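PDB 5MKC: cell wall surface anchor family protein (Jo),Cell wall surface anchor family protein (In) from Streptococcus pneumoniae, which is an engineered fusion of the Jo and In parts of the pneumococcal pilus adhesin RrgA, which associate autocatalytically through an isopeptide bond. Local coordinates for residues A[36-50]-A[64-77]. Sequence-based numbering, arbitrary orientation. Where two conformers were deposited one is given.
Sequences VDGSEKNGQHKALNP and KRIYQVNNLDDNQY. With SO4 (sulfate ion), chain I.
Leu72 and Lys46 lie against each other, with the aliphatic part of the lysine against the CD1 branch of the leucine. Lys46 CD is 3.8 Å from Leu72 CD1. CG of Leu72 stands anti to its own backbone N (chi1 -175°). From there CD1 packs on CA of Ser39, and CD2 reaches the carbonyl oxygens of Gly38 and Glu40. The lysine chain bends at chi3 and brings its ammonium to the turn at 72-75. Lys46 NZ donates to Leu72 O at 2.8 Å and to Asn75 OD1 at 2.9 Å. It meets Leu72 O from above the carbonyl plane. The turn's own bond, from Asn75 N, reaches that oxygen from the opposite face. Asp230 gives NZ a salt bridge as well, so three oxygens hold this charge. Further out, Lys41 NZ makes a salt bridge to Asp73 OD1 at 3.5 Å.

The segments belong to the beta hairpin of strands 44-57 and 60-69, in the all-beta fold of the fused chain. Residues 47-50 and 64-69 run at 136° to each other, well short of straight antiparallel. The amide of Asn49 bridges them. Asn49 OD1 accepts from Ile66 N at 2.9 Å, in the carbonyl plane. Asn49 ND2 donates to Ile66 O at 3.0 Å, almost straight (172°). Two bonds to one residue's backbone fix the rotation of the amide. Ile66 then sends CD1 to Ala47 CB (4.0 Å) and CG2 to Val36 CG1. Tyr77 CE1 also touches Ala47. Next to Arg65, Lys64 turns its end away from this contact. Its NZ is covalently linked to Asn205, the isopeptide cross-link, and hydrogen-bonds Thr208.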
# COMPACT_ATOMS: atom_id res chain seq x y z
N VAL A 36 -12.37 9.46 6.92
CA VAL A 36 -12.66 8.13 6.40
C VAL A 36 -14.07 7.72 6.79
O VAL A 36 -14.48 7.87 7.95
CB VAL A 36 -11.67 7.11 7.00
CG1 VAL A 36 -12.11 5.71 6.68
CG2 VAL A 36 -10.25 7.39 6.49
N ASP A 37 -14.82 7.22 5.81
CA ASP A 37 -16.18 6.80 6.10
C ASP A 37 -16.15 5.59 7.06
O ASP A 37 -15.33 4.68 6.94
CB ASP A 37 -16.98 6.56 4.81
CG ASP A 37 -17.61 7.87 4.24
OD1 ASP A 37 -17.38 8.99 4.76
OD2 ASP A 37 -18.36 7.76 3.26
N GLY A 38 -17.02 5.66 8.06
CA GLY A 38 -17.10 4.64 9.10
C GLY A 38 -16.22 4.90 10.32
O GLY A 38 -16.14 4.05 11.21
N SER A 39 -15.56 6.06 10.36
CA SER A 39 -14.62 6.36 11.44
C SER A 39 -15.15 7.35 12.47
O SER A 39 -14.43 7.72 13.41
CB SER A 39 -13.28 6.85 10.86
OG SER A 39 -13.34 8.18 10.37
N GLU A 40 -16.41 7.74 12.34
CA GLU A 40 -17.01 8.67 13.30
C GLU A 40 -17.26 8.02 14.65
O GLU A 40 -17.78 6.91 14.73
CB GLU A 40 -18.34 9.23 12.76
CG GLU A 40 -18.79 10.51 13.45
CD GLU A 40 -17.94 11.72 13.06
OE1 GLU A 40 -17.17 11.67 12.03
OE2 GLU A 40 -18.06 12.74 13.79
N LYS A 41 -16.92 8.74 15.71
CA LYS A 41 -17.08 8.27 17.08
C LYS A 41 -17.20 9.46 18.02
O LYS A 41 -16.27 10.26 18.12
CB LYS A 41 -15.85 7.46 17.49
CG LYS A 41 -15.79 7.07 18.95
CD LYS A 41 -16.80 5.98 19.24
CE LYS A 41 -17.01 5.79 20.73
NZ LYS A 41 -17.48 4.40 20.99
N ASN A 42 -18.34 9.58 18.71
CA ASN A 42 -18.56 10.70 19.61
C ASN A 42 -18.33 12.06 18.94
O ASN A 42 -17.66 12.91 19.53
CB ASN A 42 -17.65 10.59 20.85
CG ASN A 42 -17.95 9.37 21.68
OD1 ASN A 42 -19.11 8.97 21.80
ND2 ASN A 42 -16.92 8.78 22.27
N GLY A 43 -18.85 12.24 17.73
CA GLY A 43 -18.74 13.52 17.03
C GLY A 43 -17.37 13.90 16.47
O GLY A 43 -17.22 14.96 15.88
N GLN A 44 -16.36 13.04 16.68
CA GLN A 44 -15.03 13.22 16.08
C GLN A 44 -14.78 12.06 15.11
O GLN A 44 -15.38 10.99 15.25
CB GLN A 44 -13.95 13.24 17.17
CG GLN A 44 -13.93 14.48 18.07
CD GLN A 44 -13.47 15.74 17.33
OE1 GLN A 44 -14.20 16.30 16.50
NE2 GLN A 44 -12.25 16.19 17.64
N HIS A 45 -13.90 12.25 14.13
CA HIS A 45 -13.51 11.12 13.32
C HIS A 45 -12.10 10.61 13.65
O HIS A 45 -11.22 11.37 14.03
CB HIS A 45 -13.75 11.35 11.82
CG HIS A 45 -13.39 12.72 11.33
ND1 HIS A 45 -14.22 13.81 11.47
CD2 HIS A 45 -12.31 13.17 10.64
CE1 HIS A 45 -13.66 14.87 10.93
NE2 HIS A 45 -12.50 14.51 10.41
N LYS A 46 -11.94 9.29 13.57
CA LYS A 46 -10.72 8.65 14.05
C LYS A 46 -9.73 8.30 12.93
O LYS A 46 -8.62 7.84 13.20
CB LYS A 46 -11.09 7.38 14.81
CG LYS A 46 -11.78 7.64 16.13
CD LYS A 46 -12.27 6.36 16.79
CE LYS A 46 -11.16 5.34 16.95
NZ LYS A 46 -11.45 4.38 18.05
N ALA A 47 -10.12 8.52 11.69
CA ALA A 47 -9.23 8.17 10.58
C ALA A 47 -9.31 9.13 9.41
O ALA A 47 -10.37 9.69 9.12
CB ALA A 47 -9.51 6.75 10.11
N LEU A 48 -8.17 9.32 8.74
CA LEU A 48 -8.05 10.27 7.64
C LEU A 48 -7.35 9.63 6.45
O LEU A 48 -6.36 8.92 6.62
CB LEU A 48 -7.24 11.48 8.09
CG LEU A 48 -7.77 12.24 9.31
CD1 LEU A 48 -6.75 13.25 9.82
CD2 LEU A 48 -9.05 12.96 8.94
N ASN A 49 -7.88 9.88 5.25
CA ASN A 49 -7.32 9.36 4.00
C ASN A 49 -6.88 10.52 3.11
O ASN A 49 -7.51 11.58 3.12
CB ASN A 49 -8.38 8.60 3.22
CG ASN A 49 -8.31 7.09 3.42
OD1 ASN A 49 -7.28 6.54 3.79
ND2 ASN A 49 -9.40 6.42 3.13
N PRO A 50 -5.85 10.30 2.30
CA PRO A 50 -5.50 11.26 1.28
C PRO A 50 -6.67 11.47 0.33
O PRO A 50 -7.43 10.55 0.10
CB PRO A 50 -4.34 10.57 0.53
CG PRO A 50 -3.94 9.40 1.32
CD PRO A 50 -5.06 9.06 2.23
N LYS A 64 -2.82 4.73 -2.16
CA LYS A 64 -2.86 4.12 -0.85
C LYS A 64 -4.00 4.72 -0.02
O LYS A 64 -4.18 5.94 -0.01
CB LYS A 64 -1.53 4.32 -0.15
CG LYS A 64 -1.46 3.66 1.21
CD LYS A 64 -0.08 3.81 1.83
CE LYS A 64 0.06 3.01 3.10
NZ LYS A 64 1.35 3.33 3.79
N ARG A 65 -4.75 3.87 0.68
CA ARG A 65 -5.85 4.32 1.54
C ARG A 65 -6.20 3.27 2.57
O ARG A 65 -5.91 2.09 2.40
CB ARG A 65 -7.12 4.63 0.72
CG ARG A 65 -7.69 3.41 -0.00
CD ARG A 65 -9.08 3.65 -0.61
NE ARG A 65 -9.52 2.46 -1.32
CZ ARG A 65 -10.78 2.17 -1.64
NH1 ARG A 65 -11.77 2.99 -1.31
NH2 ARG A 65 -11.08 1.05 -2.30
N ILE A 66 -6.85 3.71 3.63
CA ILE A 66 -7.68 2.86 4.43
C ILE A 66 -8.92 2.57 3.62
O ILE A 66 -9.65 3.48 3.22
CB ILE A 66 -8.05 3.56 5.74
CG1 ILE A 66 -6.80 3.79 6.59
CG2 ILE A 66 -9.15 2.81 6.46
CD1 ILE A 66 -7.01 4.75 7.76
N TYR A 67 -9.17 1.30 3.36
CA TYR A 67 -10.26 0.91 2.47
C TYR A 67 -11.42 0.28 3.22
O TYR A 67 -12.49 0.15 2.68
CB TYR A 67 -9.77 -0.03 1.34
CG TYR A 67 -9.57 -1.49 1.74
CD1 TYR A 67 -8.44 -1.90 2.40
CD2 TYR A 67 -10.50 -2.45 1.41
CE1 TYR A 67 -8.23 -3.25 2.72
CE2 TYR A 67 -10.32 -3.76 1.70
CZ TYR A 67 -9.18 -4.16 2.37
OH TYR A 67 -9.00 -5.47 2.68
N GLN A 68 -11.19 -0.08 4.49
CA GLN A 68 -12.29 -0.45 5.37
C GLN A 68 -11.91 -0.31 6.83
O GLN A 68 -10.75 -0.38 7.20
CB GLN A 68 -12.77 -1.88 5.09
CG GLN A 68 -11.65 -2.90 5.27
CD GLN A 68 -12.01 -4.32 4.89
OE1 GLN A 68 -12.96 -4.56 4.13
NE2 GLN A 68 -11.22 -5.26 5.39
N VAL A 69 -12.93 -0.12 7.64
CA VAL A 69 -12.81 -0.13 9.09
C VAL A 69 -13.23 -1.49 9.61
O VAL A 69 -14.37 -1.85 9.48
CB VAL A 69 -13.73 0.96 9.67
CG1 VAL A 69 -13.62 1.02 11.17
CG2 VAL A 69 -13.36 2.30 9.05
N ASN A 70 -12.30 -2.27 10.15
CA ASN A 70 -12.59 -3.62 10.61
C ASN A 70 -13.18 -3.63 12.00
O ASN A 70 -14.03 -4.45 12.30
CB ASN A 70 -11.33 -4.48 10.59
CG ASN A 70 -10.72 -4.59 9.20
OD1 ASN A 70 -11.42 -4.49 8.22
ND2 ASN A 70 -9.41 -4.75 9.13
N ASN A 71 -12.71 -2.73 12.86
CA ASN A 71 -13.24 -2.60 14.21
C ASN A 71 -12.85 -1.24 14.80
O ASN A 71 -11.71 -1.07 15.25
CB ASN A 71 -12.68 -3.69 15.11
CG ASN A 71 -13.30 -3.69 16.48
OD1 ASN A 71 -13.57 -2.64 17.08
ND2 ASN A 71 -13.50 -4.89 16.98
N LEU A 72 -13.79 -0.30 14.77
CA LEU A 72 -13.49 1.09 15.08
C LEU A 72 -13.02 1.25 16.52
O LEU A 72 -12.01 1.91 16.78
CB LEU A 72 -14.70 1.97 14.84
CG LEU A 72 -14.45 3.47 15.03
CD1 LEU A 72 -13.37 3.94 14.07
CD2 LEU A 72 -15.73 4.26 14.82
N ASP A 73 -13.73 0.62 17.46
CA ASP A 73 -13.39 0.77 18.86
C ASP A 73 -12.01 0.24 19.16
O ASP A 73 -11.33 0.76 20.02
CB ASP A 73 -14.39 0.03 19.76
CG ASP A 73 -15.70 0.75 19.91
OD1 ASP A 73 -15.94 1.78 19.23
OD2 ASP A 73 -16.50 0.27 20.74
N ASP A 74 -11.61 -0.82 18.46
CA ASP A 74 -10.30 -1.40 18.69
C ASP A 74 -9.23 -0.90 17.71
O ASP A 74 -8.11 -1.43 17.69
CB ASP A 74 -10.39 -2.92 18.62
CG ASP A 74 -9.23 -3.59 19.28
OD1 ASP A 74 -8.90 -3.21 20.42
OD2 ASP A 74 -8.60 -4.46 18.67
N ASN A 75 -9.57 0.11 16.91
CA ASN A 75 -8.63 0.74 16.00
C ASN A 75 -8.01 -0.23 14.99
O ASN A 75 -6.81 -0.21 14.77
CB ASN A 75 -7.52 1.47 16.77
CG ASN A 75 -8.07 2.38 17.83
OD1 ASN A 75 -8.87 3.27 17.55
ND2 ASN A 75 -7.68 2.15 19.08
N GLN A 76 -8.85 -1.04 14.35
CA GLN A 76 -8.41 -1.97 13.33
C GLN A 76 -8.94 -1.58 11.97
O GLN A 76 -10.13 -1.30 11.83
CB GLN A 76 -8.91 -3.37 13.63
CG GLN A 76 -8.30 -3.98 14.88
CD GLN A 76 -8.80 -5.38 15.08
OE1 GLN A 76 -8.86 -6.15 14.15
NE2 GLN A 76 -9.21 -5.69 16.27
N TYR A 77 -8.05 -1.58 10.98
CA TYR A 77 -8.36 -1.05 9.66
C TYR A 77 -7.74 -1.92 8.59
O TYR A 77 -6.68 -2.51 8.80
CB TYR A 77 -7.80 0.36 9.51
CG TYR A 77 -8.35 1.36 10.50
CD1 TYR A 77 -9.47 2.11 10.19
CD2 TYR A 77 -7.72 1.58 11.73
CE1 TYR A 77 -9.97 3.05 11.07
CE2 TYR A 77 -8.20 2.50 12.63
CZ TYR A 77 -9.34 3.23 12.30
OH TYR A 77 -9.89 4.14 13.20
S SO4 I . -19.38 7.84 9.50
O1 SO4 I . -19.62 9.23 9.95
O2 SO4 I . -18.76 7.05 10.59
O3 SO4 I . -20.65 7.19 9.10
O4 SO4 I . -18.48 7.89 8.32